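Flagellar basal body protein (Helicobacter pylori, PDB 5NPY) is the hook protein FlgE2, which probably assembles into the flagellar hook, the curved segment between the basal body and the filament. Local coordinates at residues Ala426-Lys431 / Ser456-Tyr461; Gln396-Lys401 / Val421-Ala426; Phe97-Asn102 / Glu140-Tyr145. All coordinates share one frame; numbering follows the deposited sequence.

Interaction 1: residues Ala426-Lys431 / Ser456-Tyr461; sequences ATHKMK and SSDLSY
M430 and S456 meet at the closely packed end of this contact, a single beta bridge that pins the loop between strands 442-447 and 465-471 to the residues leading into the short strand 430-431. The bridge pairs K429 with S457, whose CA atoms lie 4.7 Å apart. M430 N donates to S456 O over 3.0 Å. On the other side of the bridge the amide of D458 reaches H428 O at 3.3 Å, while S457 CA brings a CA-H...O contact to the same oxygen. Beside these bonds M430 CB packs on S456 CB at 3.8 Å. With CG of M430 anti to its own nitrogen (chi1 -170°) and a bend at the last torsion, CE also folds back to S456 CB, at 4.0 Å. Both serines here are buried: S456 OG bonds to L448 O and to V197 N, and S457 OG to N198 OD1, so strand 192-198 holds both hydroxyls.

Against buried M430, S456 and S457, the looser, solvent-facing side lies at H428, D458 and L459, all partly exposed. The CB of K429 is directed away from the loop, and its NZ makes a weak, long ion pair with D455. H428 meets both D458 and L459. One methyl of L459, CD2, touches H428 CB at 3.8 Å. The imidazole and the D458 carboxylate are turned 39° apart; H428 ND1 donates to OD1 of D458 over 3.0 Å, and that oxygen lies within 6° of the ring plane yet is met from above its own carboxylate plane.

Interaction 2: residues Gln396-Lys401 / Val421-Ala426; sequences QTWEVK and VGFDSA. With 144 (tris-hydroxymethyl-methyl-ammonium), chain B.
T397 pairs with G422 across the sheet and also offers its hydroxyl to a bound tris-hydroxymethyl-methyl-ammonium ion, although the contact between its strand and 421-423 is largely buried. Ligand O4 makes a weak bond, 3.0 Å long, to T397 OG1, which is also bonded to T380, another residue of the pocket. Two residues on, E399 turns to the same ion, and ligand O3 donates to OE2 of E399 at 2.7 Å. The T397 hydroxyl sits between its backbone N and carbonyl carbon (chi1 66°), leaving CG2 of the same residue 4.1 Å from G422 CA.

The backbone evidence identifies an antiparallel beta hairpin of strands 396-406 and 411-423, whose short segments run at 159°. W398 and V421 form a hydrogen-bonded pair: V421 N gives to W398 O at 2.8 Å, and W398 N gives to V421 O at 2.9 Å. T397 and G422 are the non-hydrogen-bonded pair next to it. Near the end of the ladder, a water accepts from Q396 N and donates to F423 O.

On the sheet face away from the ligand, W398, V421 and F423 lie together. CD1 of W398 comes to the edge of the F423 ring, in its plane, 3.8 Å from CE1; the tryptophan's five-membered ring and the phenyl ring are inclined at 80°, an oblique pair. V400 joins them through its CG2, anti to the carbonyl carbon, which touches V421 CG2. Past the strand, D424 OD2 accepts from A426 N, closing an Asx turn.

Interaction 3: residues Phe97-Asn102 / Glu140-Tyr145; sequences FVIGPN and EGYYVY
V98 meets Y145 where strands 97-100 and 143-148 pair antiparallel in the D1 region of the hook protein. V98 O accepts from Y145 N at 2.8 Å, a nearly straight bond (169° at the hydrogen), and the CB atoms of V98 and Y145 are in apolar contact. I99 follows in a non-hydrogen-bonded pair with V144, the CA atoms 4.6 Å apart. Its CG1 lies between the backbone N and the carbonyl carbon (chi1 69°), and the extended end carries CD1 to Y142 CB at 3.7 Å, the side chains crossing near a right angle.

G100 and Y143 form the hydrogen-bonded pair: G100 O accepts from Y143 N at 2.8 Å, and G100 N gives to Y143 O at 3.1 Å. The Y145 ring lies against the backbone of G100, its CE1 3.4 Å from G100 N. At P101 the strand ends, and CB of the proline meets Y142 CE1 at 3.5 Å, while CA of P101 lies at the edge of that ring. N102 then passes the Y143 ring with its backbone, its carbonyl carbon 3.6 Å from Y143 CD2.

Strand 121-123 pairs with 97-100 and sets F121 edge-to-face with Y142. Strand 143-148 is bordered by 173-176, where P176 touches Y143 and Y145, and by 499-509.

Interactions 1 and 2 are neighbours, their centres 9 Å apart, and they share A426. Strand 430-431 of interaction 1 lies beside strand 411-423 of interaction 2 in the same sheet: K431 N is 2.6 Å from G422 O and K429 O is 3.0 Å from D424 N, both probable hydrogen bonds. The loop 456-461 also packs on F423, whose CE2 lies 3.3 Å from D458 N. Interaction 2 contributes T397 and E399 to the ligand pocket, whereas the D458 side chain in interaction 1 is about 12 Å from that ligand. Interaction 3 is remote, with nearest atoms about 43 Å from interaction 1 and about 50 Å from interaction 2.

Interaction 1: residues Ala426-Lys431 / Ser456-Tyr461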
loop_
_atom_site.group_PDB
_atom_site.type_symbol
_atom_site.label_atom_id
_atom_site.label_comp_id
_atom_site.label_asym_id
_atom_site.label_seq_id
_atom_site.Cartn_x
_atom_site.Cartn_y
_atom_site.Cartn_z
ATOM N N ALA A 426 -16.580 13.177 8.856
ATOM C CA ALA A 426 -17.790 12.398 8.586
ATOM C C ALA A 426 -17.464 10.982 8.103
ATOM O O ALA A 426 -17.478 10.030 8.891
ATOM C CB ALA A 426 -18.657 13.120 7.547
ATOM N N THR A 427 -17.217 10.831 6.797
ATOM C CA THR A 427 -16.519 9.658 6.291
ATOM C C THR A 427 -15.178 9.570 6.989
ATOM O O THR A 427 -14.543 10.582 7.271
ATOM C CB THR A 427 -16.260 9.782 4.795
ATOM O OG1 THR A 427 -14.943 10.330 4.610
ATOM C CG2 THR A 427 -17.290 10.722 4.143
ATOM N N HIS A 428 -14.699 8.373 7.258
ATOM C CA HIS A 428 -13.460 8.359 8.020
ATOM C C HIS A 428 -12.224 8.213 7.140
ATOM O O HIS A 428 -11.224 7.649 7.577
ATOM C CB HIS A 428 -13.558 7.298 9.105
ATOM C CG HIS A 428 -14.537 7.687 10.165
ATOM N ND1 HIS A 428 -14.155 8.299 11.340
ATOM C CD2 HIS A 428 -15.891 7.657 10.178
ATOM C CE1 HIS A 428 -15.230 8.574 12.056
ATOM N NE2 HIS A 428 -16.296 8.199 11.372
ATOM N N LYS A 429 -12.260 8.769 5.924
ATOM C CA LYS A 429 -11.155 8.628 4.976
ATOM C C LYS A 429 -10.053 9.621 5.287
ATOM O O LYS A 429 -10.318 10.752 5.702
ATOM C CB LYS A 429 -11.627 8.834 3.536
ATOM C CG LYS A 429 -12.825 7.965 3.107
ATOM C CD LYS A 429 -12.495 6.469 3.056
ATOM C CE LYS A 429 -13.630 5.686 2.418
ATOM N NZ LYS A 429 -13.453 4.211 2.553
ATOM N N MET A 430 -8.814 9.188 5.083
ATOM C CA MET A 430 -7.648 10.036 5.308
ATOM C C MET A 430 -7.542 11.155 4.266
ATOM O O MET A 430 -7.824 10.959 3.082
ATOM C CB MET A 430 -6.367 9.190 5.275
ATOM C CG MET A 430 -5.106 9.923 5.737
ATOM S SD MET A 430 -3.518 9.094 5.389
ATOM C CE MET A 430 -3.342 8.255 7.011
ATOM N N LYS A 431 -7.032 12.308 4.718
ATOM C CA LYS A 431 -6.798 13.513 3.914
ATOM C C LYS A 431 -5.305 13.823 3.952
ATOM O O LYS A 431 -4.792 14.264 4.983
ATOM C CB LYS A 431 -7.580 14.703 4.473
ATOM C CG LYS A 431 -9.084 14.719 4.252
ATOM C CD LYS A 431 -9.630 16.086 4.699
ATOM C CE LYS A 431 -10.918 16.479 4.001
ATOM N NZ LYS A 431 -10.692 17.048 2.648
ATOM N N SER A 456 -7.169 4.571 3.563
ATOM C CA SER A 456 -6.749 4.746 4.939
ATOM C C SER A 456 -7.839 5.443 5.749
ATOM O O SER A 456 -8.663 6.201 5.217
ATOM C CB SER A 456 -5.437 5.521 5.024
ATOM O OG SER A 456 -4.412 4.843 4.322
ATOM N N SER A 457 -7.867 5.147 7.047
ATOM C CA SER A 457 -8.999 5.561 7.860
ATOM C C SER A 457 -8.573 5.746 9.303
ATOM O O SER A 457 -7.499 5.308 9.717
ATOM C CB SER A 457 -10.143 4.558 7.765
ATOM O OG SER A 457 -9.627 3.244 7.817
ATOM N N ASP A 458 -9.422 6.454 10.051
ATOM C CA ASP A 458 -9.315 6.538 11.497
ATOM C C ASP A 458 -10.538 5.880 12.147
ATOM O O ASP A 458 -11.183 6.476 13.013
ATOM C CB ASP A 458 -9.141 8.003 11.921
ATOM C CG ASP A 458 -10.397 8.852 11.686
ATOM O OD1 ASP A 458 -11.204 8.539 10.793
ATOM O OD2 ASP A 458 -10.583 9.836 12.423
ATOM N N LEU A 459 -10.859 4.645 11.732
ATOM C CA LEU A 459 -12.030 3.918 12.236
ATOM C C LEU A 459 -11.837 3.483 13.681
ATOM O O LEU A 459 -10.848 2.820 14.013
ATOM C CB LEU A 459 -12.313 2.678 11.382
ATOM C CG LEU A 459 -12.803 2.871 9.947
ATOM C CD1 LEU A 459 -12.879 1.539 9.168
ATOM C CD2 LEU A 459 -14.129 3.625 9.931
ATOM N N SER A 460 -12.812 3.823 14.530
ATOM C CA SER A 460 -12.707 3.556 15.964
ATOM C C SER A 460 -12.862 2.074 16.287
ATOM O O SER A 460 -12.248 1.579 17.239
ATOM C CB SER A 460 -13.766 4.358 16.728
ATOM O OG SER A 460 -13.177 5.261 17.651
ATOM N N TYR A 461 -13.672 1.350 15.512
ATOM C CA TYR A 461 -13.989 -0.025 15.857
ATOM C C TYR A 461 -12.871 -0.993 15.492
ATOM O O TYR A 461 -12.879 -2.121 15.983
ATOM C CB TYR A 461 -15.310 -0.447 15.195
ATOM C CG TYR A 461 -15.292 -0.477 13.663
ATOM C CD1 TYR A 461 -15.777 0.599 12.906
ATOM C CD2 TYR A 461 -14.833 -1.597 12.977
ATOM C CE1 TYR A 461 -15.785 0.545 11.511
ATOM C CE2 TYR A 461 -14.817 -1.650 11.589
ATOM C CZ TYR A 461 -15.290 -0.584 10.857
ATOM O OH TYR A 461 -15.276 -0.662 9.470
#

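Interaction 2: residues Gln396-Lys401 / Val421-Ala426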
loop_
_atom_site.group_PDB
_atom_site.type_symbol
_atom_site.label_atom_id
_atom_site.label_comp_id
_atom_site.label_asym_id
_atom_site.label_seq_id
_atom_site.Cartn_x
_atom_site.Cartn_y
_atom_site.Cartn_z
ATOM N N GLN A 396 -9.268 15.333 12.966
ATOM C CA GLN A 396 -8.230 14.569 13.639
ATOM C C GLN A 396 -6.996 14.525 12.755
ATOM O O GLN A 396 -7.095 14.361 11.534
ATOM C CB GLN A 396 -8.703 13.155 13.947
ATOM C CG GLN A 396 -7.576 12.162 14.093
ATOM C CD GLN A 396 -7.965 11.001 14.947
ATOM O OE1 GLN A 396 -8.662 11.168 15.956
ATOM N NE2 GLN A 396 -7.524 9.798 14.557
ATOM N N THR A 397 -5.824 14.706 13.362
ATOM C CA THR A 397 -4.592 14.713 12.586
ATOM C C THR A 397 -3.520 13.917 13.301
ATOM O O THR A 397 -3.455 13.883 14.532
ATOM C CB THR A 397 -4.027 16.157 12.284
ATOM O OG1 THR A 397 -3.603 16.800 13.492
ATOM C CG2 THR A 397 -5.065 17.002 11.590
ATOM N N TRP A 398 -2.654 13.325 12.497
ATOM C CA TRP A 398 -1.423 12.690 12.938
ATOM C C TRP A 398 -0.276 13.300 12.150
ATOM O O TRP A 398 -0.447 13.641 10.980
ATOM C CB TRP A 398 -1.458 11.161 12.708
ATOM C CG TRP A 398 -2.560 10.449 13.409
ATOM C CD1 TRP A 398 -3.898 10.669 13.273
ATOM C CD2 TRP A 398 -2.426 9.347 14.332
ATOM N NE1 TRP A 398 -4.606 9.775 14.057
ATOM C CE2 TRP A 398 -3.725 8.965 14.720
ATOM C CE3 TRP A 398 -1.329 8.656 14.868
ATOM C CZ2 TRP A 398 -3.961 7.937 15.629
ATOM C CZ3 TRP A 398 -1.564 7.630 15.756
ATOM C CH2 TRP A 398 -2.873 7.276 16.128
ATOM N N GLU A 399 0.896 13.422 12.780
ATOM C CA GLU A 399 2.123 13.765 12.060
ATOM C C GLU A 399 2.957 12.510 11.848
ATOM O O GLU A 399 3.290 11.805 12.818
ATOM C CB GLU A 399 2.958 14.819 12.794
ATOM C CG GLU A 399 2.207 16.105 13.004
ATOM C CD GLU A 399 3.109 17.283 13.258
ATOM O OE1 GLU A 399 4.273 17.249 12.811
ATOM O OE2 GLU A 399 2.641 18.243 13.894
ATOM N N VAL A 400 3.339 12.273 10.587
ATOM C CA VAL A 400 3.981 11.032 10.154
ATOM C C VAL A 400 5.438 11.289 9.752
ATOM O O VAL A 400 5.724 12.139 8.898
ATOM C CB VAL A 400 3.202 10.396 8.991
ATOM C CG1 VAL A 400 3.833 9.072 8.602
ATOM C CG2 VAL A 400 1.637 10.308 9.303
ATOM N N LYS A 401 6.345 10.496 10.312
ATOM C CA LYS A 401 7.787 10.565 10.077
ATOM C C LYS A 401 8.178 9.332 9.267
ATOM O O LYS A 401 8.112 8.215 9.785
ATOM C CB LYS A 401 8.501 10.609 11.432
ATOM C CG LYS A 401 9.963 10.192 11.485
ATOM C CD LYS A 401 10.423 10.046 12.948
ATOM C CE LYS A 401 11.908 10.372 13.086
ATOM N NZ LYS A 401 12.299 10.613 14.498
ATOM N N VAL A 421 -1.090 14.485 8.356
ATOM C CA VAL A 421 -2.180 13.661 7.851
ATOM C C VAL A 421 -3.453 13.997 8.616
ATOM O O VAL A 421 -3.397 14.190 9.833
ATOM C CB VAL A 421 -1.793 12.181 8.016
ATOM C CG1 VAL A 421 -2.960 11.322 8.148
ATOM C CG2 VAL A 421 -0.893 11.745 6.907
ATOM N N GLY A 422 -4.592 14.114 7.896
ATOM C CA GLY A 422 -5.866 14.434 8.507
ATOM C C GLY A 422 -6.948 13.424 8.132
ATOM O O GLY A 422 -6.773 12.602 7.237
ATOM N N PHE A 423 -8.077 13.493 8.837
ATOM C CA PHE A 423 -9.192 12.584 8.563
ATOM C C PHE A 423 -10.504 13.341 8.427
ATOM O O PHE A 423 -10.830 14.182 9.264
ATOM C CB PHE A 423 -9.337 11.499 9.647
ATOM C CG PHE A 423 -8.247 10.479 9.590
ATOM C CD1 PHE A 423 -7.113 10.616 10.369
ATOM C CD2 PHE A 423 -8.322 9.421 8.699
ATOM C CE1 PHE A 423 -6.075 9.700 10.288
ATOM C CE2 PHE A 423 -7.285 8.500 8.615
ATOM C CZ PHE A 423 -6.175 8.631 9.419
ATOM N N ASP A 424 -11.275 12.993 7.403
ATOM C CA ASP A 424 -12.589 13.587 7.209
ATOM C C ASP A 424 -13.482 13.302 8.414
ATOM O O ASP A 424 -13.622 12.159 8.848
ATOM C CB ASP A 424 -13.193 13.051 5.913
ATOM C CG ASP A 424 -14.529 13.693 5.568
ATOM O OD1 ASP A 424 -14.604 14.345 4.510
ATOM O OD2 ASP A 424 -15.501 13.529 6.336
ATOM N N SER A 425 -14.064 14.353 8.985
ATOM C CA SER A 425 -14.787 14.170 10.239
ATOM C C SER A 425 -16.060 13.331 10.081
ATOM O O SER A 425 -16.561 12.805 11.079
ATOM C CB SER A 425 -15.105 15.537 10.840
ATOM O OG SER A 425 -15.641 16.395 9.845
ATOM N N ALA A 426 -16.580 13.177 8.856
ATOM C CA ALA A 426 -17.790 12.398 8.586
ATOM C C ALA A 426 -17.464 10.982 8.103
ATOM O O ALA A 426 -17.478 10.030 8.891
ATOM C CB ALA A 426 -18.657 13.120 7.547
HETATM C C1 144 B . -1.561 21.626 13.034
HETATM N N 144 B . -1.178 20.443 13.805
HETATM C C2 144 B . -0.694 20.850 15.124
HETATM O O2 144 B . 0.635 21.311 15.124
HETATM C C3 144 B . -0.123 19.712 13.113
HETATM O O3 144 B . -0.049 18.385 13.583
HETATM C C4 144 B . -2.289 19.501 14.023
HETATM O O4 144 B . -3.575 19.846 13.558
HETATM O O HOH W 1 -11.581 14.253 11.804
#

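Interaction 3: residues Phe97-Asn102 / Glu140-Tyr145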
loop_
_atom_site.group_PDB
_atom_site.type_symbol
_atom_site.label_atom_id
_atom_site.label_comp_id
_atom_site.label_asym_id
_atom_site.label_seq_id
_atom_site.Cartn_x
_atom_site.Cartn_y
_atom_site.Cartn_z
ATOM N N PHE A 97 -5.845 -26.178 -33.356
ATOM C CA PHE A 97 -4.577 -25.512 -33.119
ATOM C C PHE A 97 -4.121 -24.852 -34.413
ATOM O O PHE A 97 -4.509 -25.263 -35.509
ATOM C CB PHE A 97 -3.523 -26.511 -32.622
ATOM C CG PHE A 97 -3.804 -27.053 -31.240
ATOM C CD1 PHE A 97 -4.080 -26.198 -30.186
ATOM C CD2 PHE A 97 -3.812 -28.420 -31.001
ATOM C CE1 PHE A 97 -4.345 -26.687 -28.921
ATOM C CE2 PHE A 97 -4.078 -28.919 -29.732
ATOM C CZ PHE A 97 -4.348 -28.053 -28.693
ATOM N N VAL A 98 -3.304 -23.810 -34.283
ATOM C CA VAL A 98 -2.786 -23.068 -35.429
ATOM C C VAL A 98 -1.276 -23.146 -35.416
ATOM O O VAL A 98 -0.651 -22.916 -34.374
ATOM C CB VAL A 98 -3.209 -21.596 -35.410
ATOM C CG1 VAL A 98 -3.092 -21.047 -36.806
ATOM C CG2 VAL A 98 -4.595 -21.446 -34.813
ATOM N N ILE A 99 -0.692 -23.452 -36.573
ATOM C CA ILE A 99 0.754 -23.578 -36.724
ATOM C C ILE A 99 1.175 -23.051 -38.090
ATOM O O ILE A 99 0.357 -22.846 -38.987
ATOM C CB ILE A 99 1.241 -25.027 -36.566
ATOM C CG1 ILE A 99 0.756 -25.856 -37.743
ATOM C CG2 ILE A 99 0.774 -25.625 -35.238
ATOM C CD1 ILE A 99 1.211 -27.261 -37.647
ATOM N N GLY A 100 2.481 -22.864 -38.245
ATOM C CA GLY A 100 3.037 -22.304 -39.453
ATOM C C GLY A 100 4.533 -22.522 -39.529
ATOM O O GLY A 100 5.194 -22.807 -38.525
ATOM N N PRO A 101 5.098 -22.380 -40.732
ATOM C CA PRO A 101 6.514 -22.714 -40.949
ATOM C C PRO A 101 7.530 -21.619 -40.643
ATOM O O PRO A 101 8.737 -21.894 -40.739
ATOM C CB PRO A 101 6.539 -23.042 -42.450
ATOM C CG PRO A 101 5.510 -22.131 -43.026
ATOM C CD PRO A 101 4.404 -22.061 -41.994
ATOM N N ASN A 102 7.101 -20.410 -40.273
ATOM C CA ASN A 102 7.986 -19.252 -40.190
ATOM C C ASN A 102 7.966 -18.710 -38.768
ATOM O O ASN A 102 6.927 -18.242 -38.290
ATOM C CB ASN A 102 7.565 -18.187 -41.214
ATOM C CG ASN A 102 8.281 -16.844 -41.039
ATOM O OD1 ASN A 102 8.917 -16.567 -40.028
ATOM N ND2 ASN A 102 8.174 -16.000 -42.061
ATOM N N GLU A 140 7.146 -31.879 -36.805
ATOM C CA GLU A 140 7.619 -31.513 -38.136
ATOM C C GLU A 140 8.323 -30.166 -38.158
ATOM O O GLU A 140 8.673 -29.686 -39.242
ATOM C CB GLU A 140 6.458 -31.473 -39.139
ATOM C CG GLU A 140 5.603 -32.727 -39.200
ATOM C CD GLU A 140 4.653 -32.862 -38.015
ATOM O OE1 GLU A 140 4.788 -33.860 -37.264
ATOM O OE2 GLU A 140 3.788 -31.966 -37.836
ATOM N N GLY A 141 8.496 -29.528 -37.001
ATOM C CA GLY A 141 9.155 -28.241 -36.921
ATOM C C GLY A 141 8.285 -27.027 -37.174
ATOM O O GLY A 141 8.824 -25.928 -37.309
ATOM N N TYR A 142 6.965 -27.179 -37.253
ATOM C CA TYR A 142 6.090 -26.022 -37.402
ATOM C C TYR A 142 5.855 -25.354 -36.050
ATOM O O TYR A 142 5.719 -26.024 -35.022
ATOM C CB TYR A 142 4.748 -26.423 -38.025
ATOM C CG TYR A 142 4.825 -26.822 -39.488
ATOM C CD1 TYR A 142 5.099 -25.878 -40.474
ATOM C CD2 TYR A 142 4.607 -28.139 -39.885
ATOM C CE1 TYR A 142 5.165 -26.237 -41.811
ATOM C CE2 TYR A 142 4.676 -28.508 -41.223
ATOM C CZ TYR A 142 4.955 -27.552 -42.178
ATOM O OH TYR A 142 5.017 -27.908 -43.503
ATOM N N TYR A 143 5.798 -24.027 -36.059
ATOM C CA TYR A 143 5.640 -23.266 -34.829
ATOM C C TYR A 143 4.175 -23.165 -34.445
ATOM O O TYR A 143 3.295 -23.099 -35.302
ATOM C CB TYR A 143 6.226 -21.863 -34.986
ATOM C CG TYR A 143 7.682 -21.917 -35.335
ATOM C CD1 TYR A 143 8.606 -22.392 -34.429
ATOM C CD2 TYR A 143 8.126 -21.556 -36.588
ATOM C CE1 TYR A 143 9.939 -22.470 -34.748
ATOM C CE2 TYR A 143 9.454 -21.646 -36.919
ATOM C CZ TYR A 143 10.356 -22.091 -35.993
ATOM O OH TYR A 143 11.683 -22.160 -36.326
ATOM N N VAL A 144 3.928 -23.132 -33.138
ATOM C CA VAL A 144 2.586 -22.995 -32.581
ATOM C C VAL A 144 2.231 -21.513 -32.479
ATOM O O VAL A 144 2.937 -20.741 -31.818
ATOM C CB VAL A 144 2.502 -23.679 -31.212
ATOM C CG1 VAL A 144 1.079 -23.618 -30.670
ATOM C CG2 VAL A 144 3.003 -25.115 -31.327
ATOM N N TYR A 145 1.132 -21.113 -33.120
ATOM C CA TYR A 145 0.687 -19.721 -33.090
ATOM C C TYR A 145 -0.273 -19.472 -31.936
ATOM O O TYR A 145 -1.158 -20.293 -31.652
ATOM C CB TYR A 145 -0.002 -19.315 -34.400
ATOM C CG TYR A 145 0.953 -19.075 -35.538
ATOM C CD1 TYR A 145 1.975 -19.983 -35.784
ATOM C CD2 TYR A 145 0.843 -17.956 -36.370
ATOM C CE1 TYR A 145 2.867 -19.799 -36.795
ATOM C CE2 TYR A 145 1.752 -17.766 -37.419
ATOM C CZ TYR A 145 2.763 -18.708 -37.614
ATOM O OH TYR A 145 3.710 -18.617 -38.605
#